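Local coordinates for protein oxidoreductase (Methanosarcina mazei, PDB 3KA7) that binds flavin-adenine dinucleotide and probably acts as an oxidoreductase of the flavin-containing amine oxidoreductase family, at residues A17-A22 with L243-L248; K153-F158 with L165-V170. All blocks are in the same frame, centred on the assembly; numbering follows the deposited sequence.

Contact 1. Residues A17-A22 with L243-L248; sequences ARLSKA and LVISNL. With FAD (flavin-adenine dinucleotide), chain B.
Leu19, in the last turn of helix 10-21, faces Leu243 and Ile245 of strand 243-246 with the backbones well apart: the nearest CA atoms, those of Leu19 and Ile245, are 10.2 Å from each other, and no hydrogen bond joins the two segments. Side chains alone bridge this gap. The isobutyl group of Leu19 divides its two methyls between the strand residues that turn their CB atoms to the helix. CD1 of Leu19 lies 4.0 Å from CG1 of Ile245, while CD2 of Leu19 is 4.1 Å from CD2 of Leu243; both contacts are apolar. In Leu243, CG stands anti to the backbone N (chi1 -179°), and with chi2 at 64° CD2 is the methyl that meets Leu19. The helix follows strand 2-6 in the dinucleotide-binding Rossmann-type fold, and strand 243-246 runs parallel to strand 2-6 in the same sheet, bonded through Leu243 and Ile245 to Val4. Met420 of helix 408-421 touches Leu19, and Val419 touches Ile245, adding a second helix to the apolar packing around Leu19 and Ile245. Past the strand, the chain reaches FAD: Leu248 sets CD1 3.7 Å from N7A of the adenine, and Asn247 comes close to the pyrophosphate.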
# COMPACT_ATOMS: atom_id res chain seq x y z
N ALA A 17 6.84 18.35 0.29
CA ALA A 17 6.43 19.03 1.53
C ALA A 17 7.61 19.20 2.47
O ALA A 17 7.86 20.31 2.97
CB ALA A 17 5.29 18.29 2.21
N ARG A 18 8.37 18.13 2.71
CA ARG A 18 9.53 18.22 3.60
C ARG A 18 10.65 19.10 3.03
O ARG A 18 11.25 19.89 3.76
CB ARG A 18 10.07 16.83 3.95
CG ARG A 18 11.29 16.86 4.87
CD ARG A 18 10.89 17.23 6.29
NE ARG A 18 12.04 17.63 7.09
CZ ARG A 18 12.52 18.87 7.13
NH1 ARG A 18 11.95 19.84 6.41
NH2 ARG A 18 13.57 19.15 7.89
N LEU A 19 10.96 18.95 1.75
CA LEU A 19 12.04 19.73 1.14
C LEU A 19 11.74 21.23 1.12
O LEU A 19 12.63 22.06 1.32
CB LEU A 19 12.35 19.26 -0.28
CG LEU A 19 13.03 17.90 -0.36
CD1 LEU A 19 13.03 17.44 -1.82
CD2 LEU A 19 14.45 17.94 0.21
N SER A 20 10.49 21.58 0.86
CA SER A 20 10.11 23.00 0.84
C SER A 20 10.17 23.61 2.25
O SER A 20 10.59 24.75 2.43
CB SER A 20 8.73 23.20 0.20
OG SER A 20 7.70 22.63 0.97
N LYS A 21 9.73 22.84 3.24
CA LYS A 21 9.85 23.29 4.62
C LYS A 21 11.31 23.44 5.02
O LYS A 21 11.68 24.33 5.81
CB LYS A 21 9.18 22.27 5.53
CG LYS A 21 8.98 22.77 6.95
CD LYS A 21 8.40 21.67 7.81
CE LYS A 21 8.68 21.94 9.27
NZ LYS A 21 8.07 23.23 9.68
N ALA A 22 12.14 22.57 4.47
CA ALA A 22 13.57 22.54 4.74
C ALA A 22 14.33 23.69 4.09
O ALA A 22 15.54 23.81 4.22
CB ALA A 22 14.14 21.20 4.30
N LEU A 243 19.14 18.58 -6.91
CA LEU A 243 18.59 17.35 -6.36
C LEU A 243 17.37 16.94 -7.19
O LEU A 243 16.49 17.76 -7.45
CB LEU A 243 18.17 17.56 -4.91
CG LEU A 243 17.57 16.38 -4.14
CD1 LEU A 243 18.58 15.25 -3.97
CD2 LEU A 243 17.09 16.87 -2.79
N VAL A 244 17.34 15.68 -7.59
CA VAL A 244 16.20 15.13 -8.31
C VAL A 244 15.61 13.98 -7.49
O VAL A 244 16.30 13.01 -7.20
CB VAL A 244 16.58 14.63 -9.73
CG1 VAL A 244 15.39 13.97 -10.39
CG2 VAL A 244 17.10 15.78 -10.60
N ILE A 245 14.35 14.12 -7.10
CA ILE A 245 13.66 13.04 -6.41
C ILE A 245 12.68 12.38 -7.40
O ILE A 245 11.74 13.02 -7.88
CB ILE A 245 12.87 13.56 -5.20
CG1 ILE A 245 13.78 14.31 -4.21
CG2 ILE A 245 12.06 12.41 -4.55
CD1 ILE A 245 15.00 13.53 -3.74
N SER A 246 12.89 11.11 -7.70
CA SER A 246 12.00 10.44 -8.64
C SER A 246 11.01 9.58 -7.90
O SER A 246 11.41 8.69 -7.15
CB SER A 246 12.77 9.57 -9.64
OG SER A 246 11.84 8.83 -10.41
N ASN A 247 9.72 9.84 -8.11
CA ASN A 247 8.65 9.07 -7.47
C ASN A 247 8.10 7.99 -8.42
O ASN A 247 6.95 7.52 -8.26
CB ASN A 247 7.54 10.03 -7.06
CG ASN A 247 6.54 9.42 -6.10
OD1 ASN A 247 6.79 8.42 -5.39
ND2 ASN A 247 5.39 10.04 -6.05
N LEU A 248 8.92 7.58 -9.39
CA LEU A 248 8.44 6.67 -10.45
C LEU A 248 8.83 5.20 -10.25
O LEU A 248 8.39 4.33 -11.01
CB LEU A 248 8.97 7.15 -11.82
CG LEU A 248 8.62 8.59 -12.22
CD1 LEU A 248 9.07 8.77 -13.67
CD2 LEU A 248 7.12 8.91 -12.10
PA FAD B . 2.54 6.65 -7.30
O1A FAD B . 3.10 5.50 -8.09
O2A FAD B . 1.12 6.50 -6.80
O5B FAD B . 2.64 7.99 -8.19
C5B FAD B . 3.60 8.08 -9.23
C4B FAD B . 3.21 9.35 -9.99
O4B FAD B . 4.14 9.64 -11.02
C3B FAD B . 1.84 9.18 -10.65
O3B FAD B . 0.97 10.23 -10.25
C2B FAD B . 2.14 9.25 -12.15
O2B FAD B . 1.11 9.85 -12.91
C1B FAD B . 3.44 10.06 -12.18
N9A FAD B . 4.31 9.80 -13.34
C8A FAD B . 4.64 8.60 -13.93
N7A FAD B . 5.54 8.86 -14.93
C5A FAD B . 5.75 10.20 -14.96
C6A FAD B . 6.53 11.01 -15.77
N6A FAD B . 7.35 10.47 -16.67
N1A FAD B . 6.54 12.37 -15.55
C2A FAD B . 5.79 12.94 -14.55
N3A FAD B . 5.00 12.13 -13.74
C4A FAD B . 5.00 10.79 -13.96
N1 FAD B . -1.74 1.63 0.54
C2 FAD B . -2.12 1.86 1.85
O2 FAD B . -1.33 2.38 2.64
N3 FAD B . -3.39 1.47 2.26
C4 FAD B . -4.27 0.87 1.37
O4 FAD B . -5.40 0.52 1.73
C4X FAD B . -3.88 0.63 0.06
N5 FAD B . -4.75 0.01 -0.82
C5X FAD B . -4.35 -0.21 -2.13
C6 FAD B . -5.21 -0.82 -3.04
C7 FAD B . -4.82 -1.01 -4.36
C7M FAD B . -5.78 -1.68 -5.31
C8 FAD B . -3.56 -0.60 -4.76
C8M FAD B . -3.10 -0.80 -6.17
C9 FAD B . -2.69 0.00 -3.86
C9A FAD B . -3.08 0.21 -2.54
N10 FAD B . -2.22 0.81 -1.64
C10 FAD B . -2.61 1.03 -0.34
C1' FAD B . -0.82 1.18 -2.02
C2' FAD B . -0.77 2.68 -2.33
O2' FAD B . -1.88 3.03 -3.16
C3' FAD B . 0.55 3.00 -3.02
O3' FAD B . 1.61 2.37 -2.32
C4' FAD B . 0.88 4.48 -3.14
O4' FAD B . -0.20 5.24 -3.63
C5' FAD B . 2.03 4.60 -4.14
O5' FAD B . 2.55 5.90 -4.03
P FAD B . 3.92 6.27 -4.75
O1P FAD B . 4.67 7.26 -3.89
O2P FAD B . 4.71 5.04 -5.15
O3P FAD B . 3.52 7.07 -6.09

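Contact 2. Residues K153-F158 with L165-V170; sequences KFADSF and LKSDEV
Asp156 reaches from helix 149-163 to Ser167 in the loop that follows, where their CA atoms approach to 5.1 Å. Its CB leaves the helix to one side of the loop, and a first torsion of -85° places CG beside the backbone N, bringing the carboxylate nearer to Lys166 and Ser167. At CG the branches part. OD1 of Asp156 accepts two hydrogen bonds from one residue. Ser167 N approaches Asp156 OD1 nearly along the C-O axis at 3.0 Å. Ser167 OG, 2.6 Å from Asp156 OD1, comes from above the carboxylate plane, 40° out of it. Water 2 donates to the same oxygen and accepts from Asp168 N. OD2 of Asp156 instead points to the bent chain of Lys166, whose NZ stands 3.6 Å from it in a long salt bridge. These bonds join the loop between helices 149-163 and 172-185 to the earlier helix, within a run of helices in the sequence (115-127 to 172-185). Beside the carboxylate, Ala155 CB packs on Ser167 CB at 4.0 Å, and helix 138-145 touches both residues through Ile142 and Gln139 respectively. Water 1 donates to Asp156 O and Leu165 O, joining the two carbonyls. Within the loop, Lys166 N gives a 3.1 Å hydrogen bond to Glu169 OE1.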
# COMPACT_ATOMS: atom_id res chain seq x y z
N LYS A 153 -4.65 -20.35 6.28
CA LYS A 153 -5.75 -19.58 5.68
C LYS A 153 -5.74 -18.15 6.20
O LYS A 153 -5.91 -17.19 5.43
CB LYS A 153 -7.11 -20.22 6.02
CG LYS A 153 -7.19 -21.68 5.64
CD LYS A 153 -7.03 -21.87 4.17
CE LYS A 153 -8.33 -21.59 3.44
NZ LYS A 153 -8.23 -21.98 2.00
N PHE A 154 -5.57 -18.00 7.51
CA PHE A 154 -5.55 -16.69 8.15
C PHE A 154 -4.37 -15.88 7.63
O PHE A 154 -4.53 -14.74 7.23
CB PHE A 154 -5.48 -16.86 9.68
CG PHE A 154 -5.33 -15.57 10.43
CD1 PHE A 154 -6.29 -14.59 10.36
CD2 PHE A 154 -4.21 -15.35 11.23
CE1 PHE A 154 -6.16 -13.40 11.04
CE2 PHE A 154 -4.07 -14.16 11.93
CZ PHE A 154 -5.05 -13.18 11.83
N ALA A 155 -3.19 -16.50 7.61
CA ALA A 155 -1.98 -15.82 7.10
C ALA A 155 -2.15 -15.38 5.65
O ALA A 155 -1.76 -14.26 5.28
CB ALA A 155 -0.78 -16.72 7.24
N ASP A 156 -2.72 -16.25 4.81
CA ASP A 156 -2.92 -15.88 3.40
C ASP A 156 -3.87 -14.70 3.27
O ASP A 156 -3.72 -13.85 2.40
CB ASP A 156 -3.47 -17.05 2.59
CG ASP A 156 -2.39 -17.99 2.09
OD1 ASP A 156 -1.18 -17.65 2.15
OD2 ASP A 156 -2.76 -19.09 1.62
N SER A 157 -4.90 -14.66 4.12
CA SER A 157 -5.83 -13.54 4.10
C SER A 157 -5.13 -12.24 4.53
O SER A 157 -5.24 -11.20 3.87
CB SER A 157 -7.02 -13.84 5.00
OG SER A 157 -7.91 -12.74 5.06
N PHE A 158 -4.40 -12.30 5.63
CA PHE A 158 -3.65 -11.14 6.07
C PHE A 158 -2.67 -10.67 5.00
O PHE A 158 -2.61 -9.47 4.71
CB PHE A 158 -2.90 -11.42 7.37
CG PHE A 158 -1.93 -10.36 7.72
CD1 PHE A 158 -2.37 -9.17 8.28
CD2 PHE A 158 -0.58 -10.51 7.45
CE1 PHE A 158 -1.46 -8.16 8.59
CE2 PHE A 158 0.32 -9.51 7.76
CZ PHE A 158 -0.12 -8.33 8.32
N LEU A 165 0.17 -10.35 -1.44
CA LEU A 165 1.08 -11.48 -1.63
C LEU A 165 0.50 -12.73 -0.97
O LEU A 165 -0.37 -12.62 -0.11
CB LEU A 165 2.43 -11.20 -0.97
CG LEU A 165 3.25 -10.06 -1.57
CD1 LEU A 165 4.44 -9.73 -0.67
CD2 LEU A 165 3.69 -10.48 -2.94
N LYS A 166 0.99 -13.90 -1.34
CA LYS A 166 0.64 -15.11 -0.59
C LYS A 166 1.63 -15.31 0.55
O LYS A 166 2.76 -14.84 0.48
CB LYS A 166 0.69 -16.33 -1.50
CG LYS A 166 -0.38 -16.31 -2.56
CD LYS A 166 -1.71 -16.69 -1.96
CE LYS A 166 -1.84 -18.20 -1.82
NZ LYS A 166 -3.27 -18.62 -1.95
N SER A 167 1.23 -16.02 1.60
CA SER A 167 2.13 -16.19 2.74
C SER A 167 3.38 -17.00 2.39
O SER A 167 4.38 -16.94 3.12
CB SER A 167 1.39 -16.82 3.93
OG SER A 167 0.96 -18.13 3.62
N ASP A 168 3.34 -17.74 1.29
CA ASP A 168 4.53 -18.48 0.88
C ASP A 168 5.47 -17.61 0.04
O ASP A 168 6.48 -18.09 -0.46
CB ASP A 168 4.18 -19.81 0.18
CG ASP A 168 3.53 -19.62 -1.19
OD1 ASP A 168 3.26 -18.47 -1.59
OD2 ASP A 168 3.31 -20.65 -1.89
N GLU A 169 5.12 -16.33 -0.10
CA GLU A 169 5.86 -15.40 -0.95
C GLU A 169 6.42 -14.22 -0.18
O GLU A 169 6.90 -13.25 -0.78
CB GLU A 169 4.96 -14.79 -2.03
CG GLU A 169 4.16 -15.75 -2.87
CD GLU A 169 3.52 -15.04 -4.04
OE1 GLU A 169 2.76 -14.06 -3.82
OE2 GLU A 169 3.79 -15.46 -5.20
N VAL A 170 6.29 -14.25 1.14
CA VAL A 170 6.83 -13.16 1.96
C VAL A 170 7.76 -13.75 3.01
O VAL A 170 7.41 -14.72 3.69
CB VAL A 170 5.73 -12.34 2.63
CG1 VAL A 170 5.00 -13.19 3.63
CG2 VAL A 170 6.30 -11.06 3.28
O HOH W 1 -2.67 -14.07 -0.10
O HOH W 2 0.76 -19.27 0.53

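Contacts 1 and 2 lie on opposite sides of the chain's centre, with their centres 34 Å apart and their nearest atoms about 18 Å apart. Along the sequence, contact 2 is nested within the long excursion that contact 1 closes. Their relation to FAD differs. The 243-248 segment of contact 1 supplies Asn247 and Leu248 to the cofactor pocket, at the pyrophosphate and adenine, and the side chain of Ile245 is about 7 Å from Gly11, whose backbone N hydrogen-bonds to FAD. Contact 2 does not touch FAD: the side chain of Leu165 is about 12 Å from the cofactor, and about as far from those of Asp399 and Arg378, which both hydrogen-bond to FAD.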